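Local coordinates for CRISPR pre-crRNA endoribonuclease Cas5d (Mannheimia succiniciproducens, PDB 3KG4), which cleaves precursor CRISPR RNA as an endoribonuclease of antiviral defence and needs no metal cofactor for the reaction, at residues A[6-11]-A[57-62]; A[115-120]-A[173-178]; A[122-127]-A[135-140]. All coordinates share one frame; numbering follows the deposited sequence.

Contact 1: residues A[6-11]-A[57-62]; sequences RIRLHI and KIYVLK
R8 brings its guanidinium obliquely up to the end of the Y59 side chain, its NH2 lying 3.7 Å from Y59 OH. The guanidinium and phenol planes stand 82° apart, so the two groups meet almost perpendicularly and do not stack. The phenol and the guanidinium have a common acceptor in E119 of strand 114-124: its OE1 takes a hydrogen bond from Y59 OH and forms a salt bridge with R8 NE. R8 gets there on a chain that is straight from CG to NE, with CG set anti to the carbonyl carbon (chi1 -70°). In the plane of the guanidinium, at its edge, a water accepts from R8 NH2 at 3.1 Å and also from K57 NZ at 3.0 Å. The two cations are thus bridged across the contact while R8 NH2 and K57 NZ remain 5.7 Å apart. Farther along, L61 CD1 rests obliquely against the H10 ring, 3.8 Å from H10 NE2, and that touch is purely van der Waals.

The strands holding 6-11 and 57-62 run parallel, with R8 CA 9.3 Å from K57 CA. This is the spacing of two strands that flank a third, and strand 114-124 does lie between them; the order suits a ferredoxin-like sheet, consistent with the RAMP clan of Cas5. With no direct hydrogen bond across it, the contact is a sheet-face cluster whose positive charges are probably balanced in part by E119 and separated by an accepting water.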
loop_
_atom_site.group_PDB
_atom_site.type_symbol
_atom_site.label_atom_id
_atom_site.label_comp_id
_atom_site.label_asym_id
_atom_site.label_seq_id
_atom_site.Cartn_x
_atom_site.Cartn_y
_atom_site.Cartn_z
ATOM N N ARG A 6 -3.883 -8.551 12.140
ATOM C CA ARG A 6 -2.981 -8.465 11.017
ATOM C C ARG A 6 -3.723 -8.845 9.756
ATOM O O ARG A 6 -4.408 -9.870 9.717
ATOM C CB ARG A 6 -1.800 -9.415 11.191
ATOM C CG ARG A 6 -0.743 -9.273 10.085
ATOM C CD ARG A 6 0.439 -10.205 10.277
ATOM N NE ARG A 6 0.183 -11.543 9.730
ATOM C CZ ARG A 6 1.052 -12.554 9.780
ATOM N NH1 ARG A 6 2.238 -12.411 10.355
ATOM N NH2 ARG A 6 0.733 -13.722 9.261
ATOM N N ILE A 7 -3.576 -8.038 8.710
ATOM C CA ILE A 7 -4.075 -8.414 7.401
ATOM C C ILE A 7 -2.958 -8.415 6.369
ATOM O O ILE A 7 -1.969 -7.694 6.518
ATOM C CB ILE A 7 -5.223 -7.480 6.932
ATOM C CG1 ILE A 7 -4.737 -6.077 6.643
ATOM C CG2 ILE A 7 -6.336 -7.428 7.986
ATOM C CD1 ILE A 7 -3.968 -5.905 5.309
ATOM N N ARG A 8 -3.149 -9.234 5.346
ATOM C CA ARG A 8 -2.351 -9.238 4.139
ATOM C C ARG A 8 -3.277 -9.149 2.930
ATOM O O ARG A 8 -4.240 -9.948 2.775
ATOM C CB ARG A 8 -1.512 -10.511 4.036
ATOM C CG ARG A 8 -0.396 -10.581 5.044
ATOM C CD ARG A 8 0.232 -11.942 5.037
ATOM N NE ARG A 8 1.481 -11.950 5.772
ATOM C CZ ARG A 8 2.207 -13.042 5.990
ATOM N NH1 ARG A 8 1.797 -14.235 5.544
ATOM N NH2 ARG A 8 3.349 -12.937 6.649
ATOM N N LEU A 9 -2.985 -8.175 2.080
ATOM C CA LEU A 9 -3.758 -7.905 0.872
ATOM C C LEU A 9 -2.814 -7.935 -0.326
ATOM O O LEU A 9 -1.816 -7.199 -0.393
ATOM C CB LEU A 9 -4.502 -6.549 0.972
ATOM C CG LEU A 9 -5.510 -6.232 -0.152
ATOM C CD1 LEU A 9 -6.812 -7.076 -0.014
ATOM C CD2 LEU A 9 -5.820 -4.722 -0.205
ATOM N N HIS A 10 -3.126 -8.807 -1.265
ATOM C CA HIS A 10 -2.463 -8.882 -2.549
ATOM C C HIS A 10 -3.094 -7.846 -3.470
ATOM O O HIS A 10 -4.335 -7.773 -3.594
ATOM C CB HIS A 10 -2.633 -10.302 -3.116
ATOM C CG HIS A 10 -1.906 -10.544 -4.408
ATOM N ND1 HIS A 10 -2.322 -11.476 -5.327
ATOM C CD2 HIS A 10 -0.815 -9.944 -4.949
ATOM C CE1 HIS A 10 -1.493 -11.480 -6.360
ATOM N NE2 HIS A 10 -0.558 -10.567 -6.148
ATOM N N ILE A 11 -2.275 -6.967 -4.040
ATOM C CA ILE A 11 -2.766 -5.953 -4.988
ATOM C C ILE A 11 -1.940 -5.973 -6.255
ATOM O O ILE A 11 -0.748 -6.259 -6.218
ATOM C CB ILE A 11 -2.800 -4.520 -4.351
ATOM C CG1 ILE A 11 -1.377 -4.036 -3.981
ATOM C CG2 ILE A 11 -3.742 -4.517 -3.156
ATOM C CD1 ILE A 11 -1.301 -2.569 -3.429
ATOM N N LYS A 57 4.525 -3.910 6.432
ATOM C CA LYS A 57 5.447 -4.385 5.404
ATOM C C LYS A 57 4.836 -4.173 4.026
ATOM O O LYS A 57 3.638 -4.298 3.850
ATOM C CB LYS A 57 5.771 -5.876 5.609
ATOM C CG LYS A 57 6.516 -6.212 6.924
ATOM C CD LYS A 57 6.746 -7.703 7.032
ATOM C CE LYS A 57 7.656 -8.112 8.232
ATOM N NZ LYS A 57 7.667 -9.625 8.191
ATOM N N ILE A 58 5.669 -3.901 3.041
ATOM C CA ILE A 58 5.257 -3.909 1.653
ATOM C C ILE A 58 6.153 -4.893 0.922
ATOM O O ILE A 58 7.360 -4.671 0.826
ATOM C CB ILE A 58 5.420 -2.477 0.998
ATOM C CG1 ILE A 58 4.503 -1.460 1.705
ATOM C CG2 ILE A 58 5.186 -2.563 -0.480
ATOM C CD1 ILE A 58 4.932 0.026 1.500
ATOM N N TYR A 59 5.563 -5.961 0.404
ATOM C CA TYR A 59 6.258 -6.917 -0.440
ATOM C C TYR A 59 6.146 -6.504 -1.886
ATOM O O TYR A 59 5.039 -6.340 -2.398
ATOM C CB TYR A 59 5.641 -8.297 -0.308
ATOM C CG TYR A 59 5.674 -8.890 1.063
ATOM C CD1 TYR A 59 6.623 -9.852 1.415
ATOM C CD2 TYR A 59 4.759 -8.489 2.030
ATOM C CE1 TYR A 59 6.604 -10.427 2.708
ATOM C CE2 TYR A 59 4.759 -9.020 3.295
ATOM C CZ TYR A 59 5.656 -10.009 3.629
ATOM O OH TYR A 59 5.579 -10.523 4.913
ATOM N N VAL A 60 7.281 -6.379 -2.558
ATOM C CA VAL A 60 7.338 -5.958 -3.945
ATOM C C VAL A 60 7.609 -7.166 -4.806
ATOM O O VAL A 60 8.695 -7.751 -4.722
ATOM C CB VAL A 60 8.465 -4.942 -4.205
ATOM C CG1 VAL A 60 8.473 -4.551 -5.661
ATOM C CG2 VAL A 60 8.279 -3.743 -3.342
ATOM N N LEU A 61 6.646 -7.496 -5.668
ATOM C CA LEU A 61 6.600 -8.799 -6.359
ATOM C C LEU A 61 7.127 -8.776 -7.783
ATOM O O LEU A 61 7.561 -9.805 -8.300
ATOM C CB LEU A 61 5.154 -9.325 -6.375
ATOM C CG LEU A 61 4.501 -9.465 -5.008
ATOM C CD1 LEU A 61 3.085 -10.016 -5.148
ATOM C CD2 LEU A 61 5.372 -10.366 -4.135
ATOM N N LYS A 62 7.086 -7.619 -8.438
ATOM C CA LYS A 62 7.398 -7.560 -9.834
ATOM C C LYS A 62 8.498 -6.531 -10.118
ATOM O O LYS A 62 8.641 -5.570 -9.385
ATOM C CB LYS A 62 6.137 -7.250 -10.628
ATOM C CG LYS A 62 5.196 -8.446 -10.761
ATOM C CD LYS A 62 4.035 -8.108 -11.656
ATOM C CE LYS A 62 3.555 -9.297 -12.468
ATOM N NZ LYS A 62 2.246 -9.002 -13.147
HETATM O O HOH W 1 5.005 -11.065 8.438
#

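Contact 2: residues A[115-120]-A[173-178]; sequences AYVIEA and PLPLSQ
V117 points its CB from strand 114-124 toward the loop 173-178, and already at this first atom L174 CD2 is only 4.3 Å from V117 CB. One step out the side chain divides between two partners. V117 CG1, anti to the backbone N at chi1 -178°, meets L174 CD2 at 3.9 Å. The other methyl, V117 CG2, goes to the proline and lies 3.7 Å from P175 CD, with P175 CG a little behind at 4.1 Å from that same V117 CG2. Since CG2 is also 4.1 Å from L174 CD2, the leucine methyl touches both branches of the fork. V117 and L174 cross at about a right angle, whereas the proline ring comes in aslant.

All of these touches are between carbon atoms, and no hydrogen bond joins the segments. About 114 Å² is buried in total, and V117 is the buried member, with L174 and P175 partly exposed.

The loop follows strand 164-167 and is laid over the sheet face. L174 also touches Y59 of strand 51-60, and P175 touches H10 of strand 7-13, so the loop spans both neighbours of strand 114-124. On the opposite face of strand 114-124, I118 packs on A38 and L42 of helix 35-45, which places V117 and its loop on the side of the sheet away from that helix.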
loop_
_atom_site.group_PDB
_atom_site.type_symbol
_atom_site.label_atom_id
_atom_site.label_comp_id
_atom_site.label_asym_id
_atom_site.label_seq_id
_atom_site.Cartn_x
_atom_site.Cartn_y
_atom_site.Cartn_z
ATOM N N ALA A 115 2.725 -5.477 -8.736
ATOM C CA ALA A 115 2.001 -6.261 -7.750
ATOM C C ALA A 115 2.713 -6.221 -6.424
ATOM O O ALA A 115 3.952 -6.349 -6.346
ATOM C CB ALA A 115 1.856 -7.699 -8.233
ATOM N N TYR A 116 1.923 -6.087 -5.372
ATOM C CA TYR A 116 2.448 -6.024 -4.031
ATOM C C TYR A 116 1.645 -6.898 -3.076
ATOM O O TYR A 116 0.498 -7.232 -3.360
ATOM C CB TYR A 116 2.429 -4.599 -3.486
ATOM C CG TYR A 116 2.972 -3.552 -4.456
ATOM C CD1 TYR A 116 4.343 -3.302 -4.554
ATOM C CD2 TYR A 116 2.122 -2.825 -5.276
ATOM C CE1 TYR A 116 4.820 -2.390 -5.441
ATOM C CE2 TYR A 116 2.631 -1.883 -6.181
ATOM C CZ TYR A 116 3.971 -1.661 -6.233
ATOM O OH TYR A 116 4.501 -0.753 -7.132
ATOM N N VAL A 117 2.240 -7.177 -1.929
ATOM C CA VAL A 117 1.474 -7.534 -0.735
ATOM C C VAL A 117 1.654 -6.437 0.279
ATOM O O VAL A 117 2.795 -5.984 0.562
ATOM C CB VAL A 117 1.903 -8.895 -0.106
ATOM C CG1 VAL A 117 1.026 -9.218 1.104
ATOM C CG2 VAL A 117 1.757 -9.962 -1.148
ATOM N N ILE A 118 0.524 -6.009 0.834
ATOM C CA ILE A 118 0.474 -5.045 1.925
ATOM C C ILE A 118 0.154 -5.779 3.202
ATOM O O ILE A 118 -0.883 -6.482 3.288
ATOM C CB ILE A 118 -0.644 -4.034 1.692
ATOM C CG1 ILE A 118 -0.464 -3.345 0.338
ATOM C CG2 ILE A 118 -0.737 -3.068 2.875
ATOM C CD1 ILE A 118 0.947 -2.787 0.101
ATOM N N GLU A 119 1.044 -5.643 4.178
ATOM C CA GLU A 119 0.854 -6.244 5.474
ATOM C C GLU A 119 0.639 -5.119 6.465
ATOM O O GLU A 119 1.453 -4.210 6.524
ATOM C CB GLU A 119 2.079 -7.070 5.848
ATOM C CG GLU A 119 1.902 -7.883 7.078
ATOM C CD GLU A 119 3.080 -8.891 7.246
ATOM O OE1 GLU A 119 3.282 -9.750 6.372
ATOM O OE2 GLU A 119 3.777 -8.802 8.273
ATOM N N ALA A 120 -0.439 -5.196 7.239
ATOM C CA ALA A 120 -0.923 -4.098 8.057
ATOM C C ALA A 120 -1.659 -4.602 9.289
ATOM O O ALA A 120 -2.110 -5.775 9.330
ATOM C CB ALA A 120 -1.912 -3.174 7.202
ATOM N N PRO A 173 -0.826 -18.812 0.804
ATOM C CA PRO A 173 0.611 -18.462 0.715
ATOM C C PRO A 173 0.882 -17.069 0.135
ATOM O O PRO A 173 0.019 -16.521 -0.524
ATOM C CB PRO A 173 1.165 -19.531 -0.226
ATOM C CG PRO A 173 0.024 -19.848 -1.127
ATOM C CD PRO A 173 -1.260 -19.615 -0.353
ATOM N N LEU A 174 2.053 -16.491 0.406
ATOM C CA LEU A 174 2.419 -15.217 -0.220
ATOM C C LEU A 174 2.747 -15.535 -1.669
ATOM O O LEU A 174 3.388 -16.558 -1.943
ATOM C CB LEU A 174 3.632 -14.548 0.459
ATOM C CG LEU A 174 3.484 -13.949 1.875
ATOM C CD1 LEU A 174 4.856 -13.920 2.590
ATOM C CD2 LEU A 174 2.873 -12.548 1.856
ATOM N N PRO A 175 2.311 -14.673 -2.615
ATOM C CA PRO A 175 2.838 -14.829 -3.980
ATOM C C PRO A 175 4.352 -14.835 -3.977
ATOM O O PRO A 175 4.968 -14.193 -3.131
ATOM C CB PRO A 175 2.335 -13.575 -4.701
ATOM C CG PRO A 175 1.216 -13.031 -3.848
ATOM C CD PRO A 175 1.484 -13.465 -2.454
ATOM N N LEU A 176 4.959 -15.545 -4.919
ATOM C CA LEU A 176 6.420 -15.552 -5.037
ATOM C C LEU A 176 6.825 -14.225 -5.680
ATOM O O LEU A 176 6.045 -13.652 -6.436
ATOM C CB LEU A 176 6.914 -16.757 -5.859
ATOM C CG LEU A 176 6.108 -17.145 -7.105
ATOM C CD1 LEU A 176 6.926 -18.095 -8.007
ATOM C CD2 LEU A 176 4.741 -17.793 -6.759
ATOM N N SER A 177 7.991 -13.709 -5.313
ATOM C CA SER A 177 8.540 -12.521 -5.950
ATOM C C SER A 177 8.950 -12.967 -7.346
ATOM O O SER A 177 9.406 -14.107 -7.522
ATOM C CB SER A 177 9.775 -11.973 -5.206
ATOM O OG SER A 177 9.581 -10.646 -4.665
ATOM N N GLN A 178 8.834 -12.072 -8.321
ATOM C CA GLN A 178 9.470 -12.290 -9.608
ATOM C C GLN A 178 10.616 -11.296 -9.750
ATOM O O GLN A 178 10.947 -10.878 -10.842
ATOM C CB GLN A 178 8.436 -12.115 -10.714
ATOM C CG GLN A 178 7.300 -13.136 -10.673
ATOM C CD GLN A 178 6.341 -12.950 -11.827
ATOM O OE1 GLN A 178 5.410 -12.151 -11.748
ATOM N NE2 GLN A 178 6.563 -13.690 -12.913
#

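Contact 3: residues A[122-127]-A[135-140]; sequences AVMTSK and TKHIEM
The imidazole of H137 is the flat group here, and the S-methyl of M124 approaches it obliquely, with M124 CE 4.4 Å from H137 CD2. H137 NE2 is hydrogen-bonded to E132, and H137 ND1 to H46, whose own ring meets that of H137 with the planes about 30° apart. With both nitrogens engaged, the ring's rotation is fixed and its CD2 carbon is presented to the methionine. M124 brings its methyl there by curling: chi1, chi2 and chi3 are all near -60°.

A second touch lies one helix position on. A122 points its CB toward helix 135-146 and lies 4.2 Å from I138 CD1. Both approaches are loose, and the segments exchange no hydrogen bond, so only van der Waals touches join them.

The two segments are separated by only seven residues, part of the loop that leads from the end of strand 114-124 to helix 135-146. I51 of strand 51-60 touches both M124 and H137, while N5 bonds A122 O and touches I138. The start of helix 135-146 is thereby seated against the far end of strand 114-124, between strand 51-60 and the residues leading into strand 7-13.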
loop_
_atom_site.group_PDB
_atom_site.type_symbol
_atom_site.label_atom_id
_atom_site.label_comp_id
_atom_site.label_asym_id
_atom_site.label_seq_id
_atom_site.Cartn_x
_atom_site.Cartn_y
_atom_site.Cartn_z
ATOM N N ALA A 122 -4.542 -2.882 12.532
ATOM C CA ALA A 122 -5.406 -1.771 12.949
ATOM C C ALA A 122 -5.013 -1.252 14.338
ATOM O O ALA A 122 -4.588 -2.023 15.191
ATOM C CB ALA A 122 -6.903 -2.228 12.934
ATOM N N VAL A 123 -5.118 0.064 14.538
ATOM C CA VAL A 123 -4.972 0.683 15.853
ATOM C C VAL A 123 -6.281 1.420 16.115
ATOM O O VAL A 123 -6.928 1.879 15.166
ATOM C CB VAL A 123 -3.770 1.663 15.928
ATOM C CG1 VAL A 123 -3.937 2.843 14.962
ATOM C CG2 VAL A 123 -3.582 2.195 17.361
ATOM N N MET A 124 -6.687 1.471 17.390
ATOM C CA MET A 124 -7.893 2.191 17.791
ATOM C C MET A 124 -7.526 3.655 17.944
ATOM O O MET A 124 -6.449 3.969 18.416
ATOM C CB MET A 124 -8.460 1.652 19.118
ATOM C CG MET A 124 -8.676 0.150 19.154
ATOM S SD MET A 124 -9.553 -0.508 17.763
ATOM C CE MET A 124 -11.102 0.379 17.883
ATOM N N THR A 125 -8.409 4.535 17.493
ATOM C CA THR A 125 -8.222 5.989 17.635
ATOM C C THR A 125 -8.869 6.505 18.936
ATOM O O THR A 125 -9.652 5.797 19.575
ATOM C CB THR A 125 -8.832 6.761 16.428
ATOM O OG1 THR A 125 -10.264 6.619 16.404
ATOM C CG2 THR A 125 -8.263 6.252 15.125
ATOM N N SER A 126 -8.565 7.748 19.308
ATOM C CA SER A 126 -9.202 8.381 20.477
ATOM C C SER A 126 -10.726 8.524 20.331
ATOM O O SER A 126 -11.430 8.742 21.328
ATOM C CB SER A 126 -8.612 9.765 20.713
ATOM O OG SER A 126 -8.948 10.627 19.639
ATOM N N LYS A 127 -11.212 8.412 19.090
ATOM C CA LYS A 127 -12.634 8.484 18.764
ATOM C C LYS A 127 -13.301 7.100 18.734
ATOM O O LYS A 127 -14.327 6.921 18.071
ATOM C CB LYS A 127 -12.818 9.187 17.407
ATOM N N THR A 135 -11.026 -6.369 16.638
ATOM C CA THR A 135 -11.507 -7.643 16.087
ATOM C C THR A 135 -12.591 -7.514 15.046
ATOM O O THR A 135 -12.491 -8.138 13.998
ATOM C CB THR A 135 -12.013 -8.616 17.201
ATOM O OG1 THR A 135 -10.971 -8.793 18.173
ATOM C CG2 THR A 135 -12.393 -9.984 16.601
ATOM N N LYS A 136 -13.621 -6.714 15.324
ATOM C CA LYS A 136 -14.733 -6.570 14.394
ATOM C C LYS A 136 -14.280 -5.918 13.077
ATOM O O LYS A 136 -14.733 -6.279 11.985
ATOM C CB LYS A 136 -15.849 -5.719 15.027
ATOM N N HIS A 137 -13.377 -4.954 13.218
ATOM C CA HIS A 137 -12.814 -4.219 12.077
ATOM C C HIS A 137 -11.935 -5.096 11.208
ATOM O O HIS A 137 -12.097 -5.119 10.004
ATOM C CB HIS A 137 -12.052 -3.010 12.597
ATOM C CG HIS A 137 -12.943 -1.977 13.223
ATOM N ND1 HIS A 137 -13.846 -1.234 12.488
ATOM C CD2 HIS A 137 -13.090 -1.589 14.510
ATOM C CE1 HIS A 137 -14.499 -0.423 13.300
ATOM N NE2 HIS A 137 -14.056 -0.617 14.529
ATOM N N ILE A 138 -11.040 -5.858 11.820
ATOM C CA ILE A 138 -10.271 -6.860 11.074
ATOM C C ILE A 138 -11.199 -7.835 10.346
ATOM O O ILE A 138 -11.077 -8.019 9.150
ATOM C CB ILE A 138 -9.301 -7.637 11.989
ATOM C CG1 ILE A 138 -8.247 -6.688 12.603
ATOM C CG2 ILE A 138 -8.653 -8.810 11.219
ATOM C CD1 ILE A 138 -7.158 -6.186 11.631
ATOM N N GLU A 139 -12.161 -8.435 11.062
ATOM C CA GLU A 139 -13.123 -9.379 10.442
ATOM C C GLU A 139 -13.944 -8.750 9.298
ATOM O O GLU A 139 -14.095 -9.347 8.250
ATOM C CB GLU A 139 -14.077 -9.956 11.520
ATOM N N MET A 140 -14.442 -7.528 9.485
ATOM C CA MET A 140 -15.177 -6.812 8.408
ATOM C C MET A 140 -14.274 -6.521 7.188
ATOM O O MET A 140 -14.693 -6.709 6.030
ATOM C CB MET A 140 -15.787 -5.517 8.948
ATOM C CG MET A 140 -16.693 -4.738 7.948
ATOM S SD MET A 140 -17.988 -3.643 8.669
ATOM C CE MET A 140 -17.556 -3.472 10.420
#

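Contacts 1 and 2 are practically one site, their centres about 4 Å apart. Strand 114-124 supplies the middle of contact 1 and the floor of contact 2, and the pieces are stitched by probable hydrogen bonds, L61 O to Q178 N at 2.6 Å and I7 N to A120 O at 2.8 Å. Contact 3 sits at the other end of that strand, its centre about 20 Å from contact 1 and 23 Å from contact 2. It reaches contact 1 through I7 CG2, 3.9 Å from I138 CD1, but meets contact 2 only by adjoining it in sequence. Nothing in this geometry assigns any touching residue to RNA cleavage.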